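Local coordinates for putative 2OG-Fe(II) oxygenase family protein (Caulobacter crescentus CB15, PDB 3OOX) that is a putative iron(II)- and 2-oxoglutarate-dependent oxygenase that probably forms ethylene from 2-oxoglutarate and may oxidise L-arginine in a coupled reaction, at residues 206-217 and 245-253; 231-239 and 295-305. All blocks are in the same frame, centred on the assembly; numbering follows the deposited sequence. Where two conformers were deposited one is given.

Contact 1. Residues 206-217 and 245-253; sequences GGLEVLDRDGQW and STVHRVVNP
Glu209 and Arg249 face each other as a hydrogen-bonded antiparallel pair: Glu209 N donates to Arg249 O (2.9 Å) and Arg249 N returns the bond to Glu209 O (2.9 Å). Leu211 N extends the pairing to Val247 O at 2.8 Å, and Val251 N closes it at Gly207 O. Beyond that end, a water donates to both Gly206 O and Val251 O.

The same two residues also meet through their side chains, which run side by side. Glu209 OE1 takes both donors of one guanidinium edge: NH2 of Arg249 at 2.8 Å on the syn lone pair, and NE of Arg249 from the anti side, 30° out of the carboxylate plane. The extended arginine, its CG set between the backbone N and carbonyl carbon (chi1 69°), lies over a face of Trp217, guanidinium and indole only 8° apart, with CZ 3.6 Å from the centroid of the five-membered ring and CD above the six-membered one. Leu211 CD1 covers the opposite face. A leucine in place of Arg249, with no guanidinium, would probably leave the Glu209 carboxylate without its charge partner and one face of the Trp217 indole without its stacked group.

On the other face of the sheet lie Leu208, Val210 and His248. His248 ND1 donates to Thr246 O (3.1 Å), while Thr246 OG1 is bonded to Tyr33 O. The His248 ring meets His191 edge-to-face. Together with Asp193, these histidines match the HxD...H facial triad that holds iron in the double-stranded beta-helix of 2OG-Fe(II) oxygenases.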
loop_
_atom_site.group_PDB
_atom_site.type_symbol
_atom_site.label_atom_id
_atom_site.label_comp_id
_atom_site.label_asym_id
_atom_site.label_seq_id
_atom_site.Cartn_x
_atom_site.Cartn_y
_atom_site.Cartn_z
ATOM N N GLY A 206 5.723 -0.982 14.824
ATOM C CA GLY A 206 6.033 -1.936 13.754
ATOM C C GLY A 206 7.388 -1.805 13.106
ATOM O O GLY A 206 7.686 -2.595 12.209
ATOM N N GLY A 207 8.181 -0.797 13.468
ATOM C CA GLY A 207 9.513 -0.614 12.861
ATOM C C GLY A 207 9.596 0.009 11.465
ATOM O O GLY A 207 10.637 -0.074 10.788
ATOM N N LEU A 208 8.525 0.667 11.039
ATOM C CA LEU A 208 8.529 1.340 9.735
ATOM C C LEU A 208 9.406 2.574 9.786
ATOM O O LEU A 208 9.339 3.366 10.730
ATOM C CB LEU A 208 7.106 1.728 9.326
ATOM C CG LEU A 208 6.940 2.457 7.986
ATOM C CD1 LEU A 208 7.325 1.615 6.741
ATOM C CD2 LEU A 208 5.482 2.927 7.874
ATOM N N GLU A 209 10.260 2.738 8.775
ATOM C CA GLU A 209 11.105 3.897 8.675
ATOM C C GLU A 209 11.116 4.425 7.247
ATOM O O GLU A 209 11.056 3.640 6.302
ATOM C CB GLU A 209 12.521 3.555 9.090
ATOM C CG GLU A 209 12.617 3.001 10.514
ATOM C CD GLU A 209 14.038 2.832 11.004
ATOM O OE1 GLU A 209 14.959 2.716 10.147
ATOM O OE2 GLU A 209 14.235 2.792 12.264
ATOM N N VAL A 210 11.194 5.746 7.094
ATOM C CA VAL A 210 11.301 6.376 5.778
ATOM C C VAL A 210 12.671 7.005 5.626
ATOM O O VAL A 210 13.179 7.626 6.558
ATOM C CB VAL A 210 10.209 7.445 5.544
ATOM C CG1 VAL A 210 10.222 8.565 6.606
ATOM C CG2 VAL A 210 10.280 8.030 4.118
ATOM N N LEU A 211 13.270 6.859 4.442
ATOM C CA LEU A 211 14.538 7.499 4.190
ATOM C C LEU A 211 14.334 8.980 3.878
ATOM O O LEU A 211 13.669 9.344 2.871
ATOM C CB LEU A 211 15.243 6.793 3.025
ATOM C CG LEU A 211 16.654 7.271 2.718
ATOM C CD1 LEU A 211 17.596 6.890 3.866
ATOM C CD2 LEU A 211 17.129 6.638 1.415
ATOM N N ASP A 212 14.882 9.853 4.722
ATOM C CA ASP A 212 14.759 11.293 4.501
ATOM C C ASP A 212 15.728 11.749 3.406
ATOM O O ASP A 212 16.650 11.019 3.023
ATOM C CB ASP A 212 15.006 12.074 5.794
ATOM C CG ASP A 212 14.405 13.476 5.778
ATOM O OD1 ASP A 212 13.702 13.859 4.814
ATOM O OD2 ASP A 212 14.644 14.204 6.760
ATOM N N ARG A 213 15.528 12.979 2.928
ATOM C CA ARG A 213 16.338 13.525 1.841
ATOM C C ARG A 213 17.832 13.518 2.136
ATOM O O ARG A 213 18.643 13.386 1.234
ATOM C CB ARG A 213 15.897 14.954 1.529
ATOM C CG ARG A 213 14.472 15.068 1.025
ATOM C CD ARG A 213 14.192 16.441 0.431
ATOM N NE ARG A 213 14.891 16.649 -0.840
ATOM C CZ ARG A 213 15.062 17.832 -1.432
ATOM N NH1 ARG A 213 14.579 18.940 -0.879
ATOM N NH2 ARG A 213 15.718 17.906 -2.585
ATOM N N ASP A 214 18.199 13.692 3.402
ATOM C CA ASP A 214 19.604 13.712 3.772
ATOM C C ASP A 214 20.192 12.347 4.069
ATOM O O ASP A 214 21.337 12.269 4.549
ATOM C CB ASP A 214 19.809 14.629 4.979
ATOM C CG ASP A 214 19.220 14.068 6.272
ATOM O OD1 ASP A 214 18.422 13.116 6.251
ATOM O OD2 ASP A 214 19.564 14.628 7.337
ATOM N N GLY A 215 19.428 11.285 3.805
ATOM C CA GLY A 215 19.888 9.905 4.015
ATOM C C GLY A 215 19.747 9.326 5.424
ATOM O O GLY A 215 20.220 8.213 5.689
ATOM N N GLN A 216 19.078 10.058 6.317
ATOM C CA GLN A 216 18.747 9.531 7.650
ATOM C C GLN A 216 17.432 8.760 7.577
ATOM O O GLN A 216 16.516 9.167 6.865
ATOM C CB GLN A 216 18.630 10.662 8.653
ATOM C CG GLN A 216 19.947 11.338 8.918
ATOM C CD GLN A 216 19.903 12.160 10.165
ATOM O OE1 GLN A 216 20.033 11.630 11.267
ATOM N NE2 GLN A 216 19.687 13.463 10.006
ATOM N N TRP A 217 17.361 7.655 8.317
ATOM C CA TRP A 217 16.140 6.880 8.463
ATOM C C TRP A 217 15.306 7.469 9.606
ATOM O O TRP A 217 15.776 7.595 10.752
ATOM C CB TRP A 217 16.440 5.415 8.731
ATOM C CG TRP A 217 17.037 4.723 7.560
ATOM C CD1 TRP A 217 18.365 4.493 7.317
ATOM C CD2 TRP A 217 16.326 4.244 6.418
ATOM N NE1 TRP A 217 18.517 3.850 6.110
ATOM C CE2 TRP A 217 17.278 3.672 5.538
ATOM C CE3 TRP A 217 14.969 4.192 6.077
ATOM C CZ2 TRP A 217 16.915 3.092 4.315
ATOM C CZ3 TRP A 217 14.608 3.620 4.850
ATOM C CH2 TRP A 217 15.579 3.065 3.993
ATOM N N SER A 245 7.727 9.761 -4.275
ATOM C CA SER A 245 7.587 8.368 -3.878
ATOM C C SER A 245 8.888 7.998 -3.185
ATOM O O SER A 245 9.953 7.948 -3.807
ATOM C CB SER A 245 7.366 7.492 -5.079
ATOM O OG SER A 245 7.298 6.154 -4.680
ATOM N N THR A 246 8.822 7.810 -1.878
ATOM C CA THR A 246 10.034 7.689 -1.089
ATOM C C THR A 246 10.338 6.246 -0.665
ATOM O O THR A 246 9.468 5.356 -0.654
ATOM C CB THR A 246 9.965 8.656 0.106
ATOM O OG1 THR A 246 8.817 8.364 0.886
ATOM C CG2 THR A 246 9.850 10.074 -0.432
ATOM N N VAL A 247 11.602 6.041 -0.317
ATOM C CA VAL A 247 12.139 4.750 0.054
ATOM C C VAL A 247 11.868 4.515 1.528
ATOM O O VAL A 247 12.034 5.423 2.372
ATOM C CB VAL A 247 13.653 4.712 -0.244
ATOM C CG1 VAL A 247 14.293 3.460 0.351
ATOM C CG2 VAL A 247 13.872 4.781 -1.757
ATOM N N HIS A 248 11.381 3.319 1.827
ATOM C CA HIS A 248 11.091 2.945 3.195
ATOM C C HIS A 248 11.480 1.504 3.493
ATOM O O HIS A 248 11.737 0.714 2.594
ATOM C CB HIS A 248 9.600 3.198 3.496
ATOM C CG HIS A 248 8.644 2.618 2.510
ATOM N ND1 HIS A 248 8.372 3.204 1.286
ATOM C CD2 HIS A 248 7.825 1.548 2.599
ATOM C CE1 HIS A 248 7.459 2.488 0.653
ATOM N NE2 HIS A 248 7.087 1.497 1.437
ATOM N N ARG A 249 11.530 1.164 4.772
ATOM C CA ARG A 249 11.927 -0.155 5.215
ATOM C C ARG A 249 11.232 -0.451 6.512
ATOM O O ARG A 249 10.688 0.442 7.134
ATOM C CB ARG A 249 13.438 -0.230 5.429
ATOM C CG ARG A 249 13.952 0.575 6.618
ATOM C CD ARG A 249 15.456 0.478 6.720
ATOM N NE ARG A 249 15.942 1.155 7.918
ATOM C CZ ARG A 249 17.199 1.116 8.349
ATOM N NH1 ARG A 249 18.123 0.454 7.654
ATOM N NH2 ARG A 249 17.533 1.756 9.466
ATOM N N VAL A 250 11.300 -1.707 6.925
ATOM C CA VAL A 250 10.861 -2.121 8.231
ATOM C C VAL A 250 12.010 -2.807 8.938
ATOM O O VAL A 250 12.565 -3.796 8.425
ATOM C CB VAL A 250 9.676 -3.078 8.144
ATOM C CG1 VAL A 250 9.255 -3.473 9.543
ATOM C CG2 VAL A 250 8.512 -2.418 7.377
ATOM N N VAL A 251 12.388 -2.273 10.091
ATOM C CA VAL A 251 13.491 -2.865 10.868
ATOM C C VAL A 251 12.960 -4.013 11.732
ATOM O O VAL A 251 11.760 -4.095 12.001
ATOM C CB VAL A 251 14.234 -1.797 11.689
ATOM C CG1 VAL A 251 14.754 -0.728 10.761
ATOM C CG2 VAL A 251 13.335 -1.189 12.757
ATOM N N ASN A 252 13.860 -4.907 12.147
ATOM C CA ASN A 252 13.480 -6.044 12.987
ATOM C C ASN A 252 12.977 -5.549 14.336
ATOM O O ASN A 252 13.420 -4.499 14.821
ATOM C CB ASN A 252 14.653 -7.014 13.167
ATOM N N PRO A 253 12.028 -6.280 14.940
ATOM C CA PRO A 253 11.567 -5.866 16.265
ATOM C C PRO A 253 12.703 -5.994 17.284
ATOM O O PRO A 253 13.698 -6.666 17.002
ATOM C CB PRO A 253 10.421 -6.843 16.567
ATOM C CG PRO A 253 10.691 -8.041 15.703
ATOM C CD PRO A 253 11.390 -7.530 14.480
HETATM O O HOH W 1 9.267 -4.909 12.889
#

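Contact 2. Residues 231-239 and 295-305; sequences IGDMLERLT and SITADEFLQQR. With EDO (1,2-ethanediol), chain G.
Helices 233-238 and 298-305 pass at 120° with their axes 11.2 Å apart, and Met234 and Ala298 bring the backbones nearest. The first helix follows strand 227-231 of the double-stranded beta-helix; the second begins the C-terminal helix, at whose start Glu300 N donates to Thr297 OG1 and, in the Glu300 conformer given, Thr297 N donates back to Glu300 OE1, completing a capping box.

Phe301 spans the gap between them. Its ring reaches the first helix because chi1 (-178°) swings CG away from the backbone N, and there Asp233 CB touches the edge at CZ (3.8 Å) and Met234 CG lies 3.6 Å from CD2. Met234, a selenomethionine with two deposited conformers, slides past the ring in the opposite direction. In the conformer given, its extended chain carries CE to Leu302 CB (4.0 Å) and beside Ala298.

Polar groups bracket this apolar centre. Asp233 OD2 accepts from Arg305 NE at 2.9 Å and, weakly, from Arg305 NH2, in one of the two conformers of that arginine; the bond from NE comes from the anti side. Each partner has another hold, Asp233 OD1 on Ser245 and Arg305 NH1 on Glu308.

Arg237 also runs counter to Phe301, along its CD1-CE1 side, the guanidinium turned 79° from the ring. Ile296 CG2 presses on one guanidinium face, 3.5 Å from CZ. The guanidinium edge holds a 1,2-ethanediol, probably from the crystallisation liquor: Arg237 NH2 donates to O1 at 2.8 Å, Arg237 NH1 to O2, and O2 in turn donates to Gln304 OE1 at 2.7 Å.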
loop_
_atom_site.group_PDB
_atom_site.type_symbol
_atom_site.label_atom_id
_atom_site.label_comp_id
_atom_site.label_asym_id
_atom_site.label_seq_id
_atom_site.Cartn_x
_atom_site.Cartn_y
_atom_site.Cartn_z
ATOM N N ILE A 231 2.908 7.981 -0.940
ATOM C CA ILE A 231 2.852 8.242 -2.368
ATOM C C ILE A 231 3.615 7.130 -3.104
ATOM O O ILE A 231 4.705 6.747 -2.662
ATOM C CB ILE A 231 3.557 9.585 -2.692
ATOM C CG1 ILE A 231 2.932 10.726 -1.860
ATOM C CG2 ILE A 231 3.569 9.865 -4.236
ATOM C CD1 ILE A 231 1.467 11.009 -2.162
ATOM N N GLY A 232 3.077 6.637 -4.229
ATOM C CA GLY A 232 3.773 5.681 -5.070
ATOM C C GLY A 232 4.210 6.309 -6.381
ATOM O O GLY A 232 3.824 7.454 -6.710
ATOM N N ASP A 233 4.951 5.536 -7.164
ATOM C CA ASP A 233 5.591 6.077 -8.333
ATOM C C ASP A 233 4.581 6.610 -9.364
ATOM O O ASP A 233 4.940 7.559 -10.076
ATOM C CB ASP A 233 6.449 5.022 -9.025
ATOM C CG ASP A 233 7.684 4.646 -8.237
ATOM O OD1 ASP A 233 8.035 5.325 -7.240
ATOM O OD2 ASP A 233 8.309 3.649 -8.630
HETATM N N MSE A 234 3.396 6.017 -9.500
HETATM C CA MSE A 234 2.420 6.515 -10.486
HETATM C C MSE A 234 2.030 7.951 -10.175
HETATM O O MSE A 234 1.930 8.789 -11.084
HETATM C CB MSE A 234 1.153 5.645 -10.518
HETATM C CG MSE A 234 1.308 4.307 -11.171
HETATM SE SE MSE A 234 -0.280 3.192 -10.938
HETATM C CE MSE A 234 0.286 1.632 -11.899
ATOM N N LEU A 235 1.798 8.259 -8.895
ATOM C CA LEU A 235 1.368 9.590 -8.512
ATOM C C LEU A 235 2.553 10.542 -8.546
ATOM O O LEU A 235 2.416 11.720 -8.930
ATOM C CB LEU A 235 0.715 9.533 -7.136
ATOM C CG LEU A 235 0.174 10.817 -6.535
ATOM C CD1 LEU A 235 -0.758 11.564 -7.501
ATOM C CD2 LEU A 235 -0.578 10.536 -5.218
ATOM N N GLU A 236 3.740 10.063 -8.152
ATOM C CA GLU A 236 4.963 10.860 -8.294
ATOM C C GLU A 236 5.111 11.311 -9.748
ATOM O O GLU A 236 5.366 12.513 -10.008
ATOM C CB GLU A 236 6.202 10.069 -7.835
ATOM C CG GLU A 236 7.523 10.817 -8.011
ATOM C CD GLU A 236 8.708 9.956 -7.641
ATOM O OE1 GLU A 236 8.929 8.951 -8.336
ATOM O OE2 GLU A 236 9.373 10.290 -6.648
ATOM N N ARG A 237 4.910 10.390 -10.694
ATOM C CA ARG A 237 5.089 10.728 -12.109
ATOM C C ARG A 237 4.027 11.726 -12.580
ATOM O O ARG A 237 4.353 12.724 -13.259
ATOM C CB ARG A 237 5.078 9.470 -12.962
ATOM C CG ARG A 237 5.126 9.742 -14.458
ATOM C CD ARG A 237 5.506 8.517 -15.242
ATOM N NE ARG A 237 5.413 8.803 -16.675
ATOM C CZ ARG A 237 6.131 8.220 -17.623
ATOM N NH1 ARG A 237 7.060 7.302 -17.337
ATOM N NH2 ARG A 237 5.928 8.560 -18.909
ATOM N N LEU A 238 2.777 11.500 -12.181
ATOM C CA LEU A 238 1.699 12.420 -12.553
ATOM C C LEU A 238 1.997 13.851 -12.122
ATOM O O LEU A 238 1.707 14.797 -12.866
ATOM C CB LEU A 238 0.378 11.936 -11.968
ATOM C CG LEU A 238 -0.844 12.835 -12.205
ATOM C CD1 LEU A 238 -1.176 12.903 -13.705
ATOM C CD2 LEU A 238 -2.050 12.325 -11.389
ATOM N N THR A 239 2.574 14.024 -10.932
ATOM C CA THR A 239 2.845 15.353 -10.349
ATOM C C THR A 239 4.214 15.923 -10.706
ATOM O O THR A 239 4.666 16.877 -10.054
ATOM C CB THR A 239 2.708 15.318 -8.804
ATOM O OG1 THR A 239 3.721 14.450 -8.260
ATOM C CG2 THR A 239 1.313 14.844 -8.366
ATOM N N SER A 295 3.545 10.663 -22.462
ATOM C CA SER A 295 2.607 10.116 -21.492
ATOM C C SER A 295 2.568 8.589 -21.582
ATOM O O SER A 295 3.124 7.985 -22.497
ATOM C CB SER A 295 1.222 10.717 -21.698
ATOM O OG SER A 295 1.277 12.131 -21.634
ATOM N N ILE A 296 1.910 7.956 -20.609
ATOM C CA ILE A 296 1.939 6.491 -20.486
ATOM C C ILE A 296 0.684 6.057 -19.767
ATOM O O ILE A 296 0.217 6.778 -18.883
ATOM C CB ILE A 296 3.232 6.010 -19.721
ATOM C CG1 ILE A 296 3.430 4.508 -19.886
ATOM C CG2 ILE A 296 3.215 6.437 -18.219
ATOM C CD1 ILE A 296 4.829 4.025 -19.500
ATOM N N THR A 297 0.088 4.924 -20.146
ATOM C CA THR A 297 -1.058 4.445 -19.379
ATOM C C THR A 297 -0.556 3.859 -18.062
ATOM O O THR A 297 0.586 3.415 -17.970
ATOM C CB THR A 297 -1.887 3.371 -20.069
ATOM O OG1 THR A 297 -1.109 2.181 -20.278
ATOM C CG2 THR A 297 -2.420 3.855 -21.444
ATOM N N ALA A 298 -1.424 3.807 -17.060
ATOM C CA ALA A 298 -1.033 3.211 -15.783
ATOM C C ALA A 298 -0.585 1.767 -15.980
ATOM O O ALA A 298 0.420 1.310 -15.384
ATOM C CB ALA A 298 -2.211 3.259 -14.796
ATOM N N ASP A 299 -1.269 1.007 -16.849
ATOM C CA ASP A 299 -0.875 -0.379 -17.018
ATOM C C ASP A 299 0.472 -0.501 -17.734
ATOM O O ASP A 299 1.269 -1.396 -17.395
ATOM C CB ASP A 299 -1.927 -1.235 -17.720
ATOM C CG ASP A 299 -1.636 -2.702 -17.561
ATOM O OD1 ASP A 299 -1.630 -3.162 -16.384
ATOM O OD2 ASP A 299 -1.350 -3.351 -18.595
ATOM N N GLU A 300 0.735 0.346 -18.717
ATOM C CA GLU A 300 2.030 0.385 -19.406
ATOM C C GLU A 300 3.152 0.665 -18.394
ATOM O O GLU A 300 4.226 0.073 -18.447
ATOM C CB GLU A 300 2.030 1.471 -20.519
ATOM C CG GLU A 300 1.248 1.100 -21.824
ATOM C CD GLU A 300 0.842 2.288 -22.760
ATOM O OE1 GLU A 300 1.188 3.487 -22.558
ATOM O OE2 GLU A 300 0.155 1.989 -23.775
ATOM N N PHE A 301 2.887 1.622 -17.521
ATOM C CA PHE A 301 3.855 2.034 -16.479
ATOM C C PHE A 301 4.080 0.900 -15.485
ATOM O O PHE A 301 5.221 0.622 -15.115
ATOM C CB PHE A 301 3.342 3.267 -15.770
ATOM C CG PHE A 301 4.278 3.815 -14.721
ATOM C CD1 PHE A 301 5.345 4.579 -15.068
ATOM C CD2 PHE A 301 4.066 3.543 -13.376
ATOM C CE1 PHE A 301 6.187 5.105 -14.112
ATOM C CE2 PHE A 301 4.908 4.063 -12.404
ATOM C CZ PHE A 301 5.970 4.843 -12.785
ATOM N N LEU A 302 2.986 0.235 -15.098
ATOM C CA LEU A 302 3.062 -0.921 -14.220
ATOM C C LEU A 302 3.938 -1.973 -14.830
ATOM O O LEU A 302 4.855 -2.490 -14.168
ATOM C CB LEU A 302 1.663 -1.486 -13.952
ATOM C CG LEU A 302 1.555 -2.598 -12.921
ATOM C CD1 LEU A 302 2.199 -2.208 -11.589
ATOM C CD2 LEU A 302 0.094 -2.949 -12.753
ATOM N N GLN A 303 3.684 -2.318 -16.085
ATOM C CA GLN A 303 4.463 -3.352 -16.731
ATOM C C GLN A 303 5.931 -2.949 -16.825
ATOM O O GLN A 303 6.821 -3.794 -16.611
ATOM C CB GLN A 303 3.941 -3.644 -18.117
ATOM C CG GLN A 303 2.591 -4.341 -18.159
ATOM C CD GLN A 303 2.178 -4.631 -19.573
ATOM O OE1 GLN A 303 2.913 -5.288 -20.316
ATOM N NE2 GLN A 303 1.018 -4.125 -19.975
ATOM N N GLN A 304 6.185 -1.687 -17.156
ATOM C CA GLN A 304 7.561 -1.171 -17.253
ATOM C C GLN A 304 8.273 -1.269 -15.894
ATOM O O GLN A 304 9.394 -1.761 -15.822
ATOM C CB GLN A 304 7.562 0.277 -17.772
ATOM C CG GLN A 304 8.964 0.920 -17.827
ATOM C CD GLN A 304 8.924 2.420 -17.987
ATOM O OE1 GLN A 304 8.141 2.947 -18.774
ATOM N NE2 GLN A 304 9.801 3.122 -17.258
ATOM N N ARG A 305 7.640 -0.819 -14.809
ATOM C CA ARG A 305 8.307 -0.849 -13.499
ATOM C C ARG A 305 8.598 -2.280 -13.046
ATOM O O ARG A 305 9.631 -2.520 -12.392
ATOM C CB ARG A 305 7.504 -0.111 -12.415
ATOM C CG ARG A 305 7.403 1.410 -12.587
ATOM C CD ARG A 305 8.727 2.189 -12.311
ATOM N NE ARG A 305 9.191 2.171 -10.921
ATOM C CZ ARG A 305 10.414 1.791 -10.555
ATOM N NH1 ARG A 305 11.286 1.394 -11.472
ATOM N NH2 ARG A 305 10.778 1.813 -9.280
HETATM C C1 EDO G . 8.536 6.849 -21.351
HETATM O O1 EDO G . 7.352 7.603 -21.060
HETATM C C2 EDO G . 9.241 6.443 -20.061
HETATM O O2 EDO G . 8.401 5.608 -19.253
HETATM O O HOH W 2 10.010 2.384 -7.015
#

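Both contacts are partly buried and equally far, about 15 Å, from the centre of the chain, yet they join different elements. Contact 1 is made within a sheet, so main-chain bonds dominate and one face carries an ion pair and a cation-pi stack while the other looks toward the probable iron site. Contact 2 sets helix 233-238 against strand 296-297 and the helix after it, mostly through side chains and with no main-chain hydrogen bond between the segments, an aromatic and aliphatic centre with charged groups at its margins. The segments alternate along the chain, and the two contacts meet at Ser245, whose N probably bonds to Glu236 OE2, tying the approach to strand 248-250 to helix 233-238.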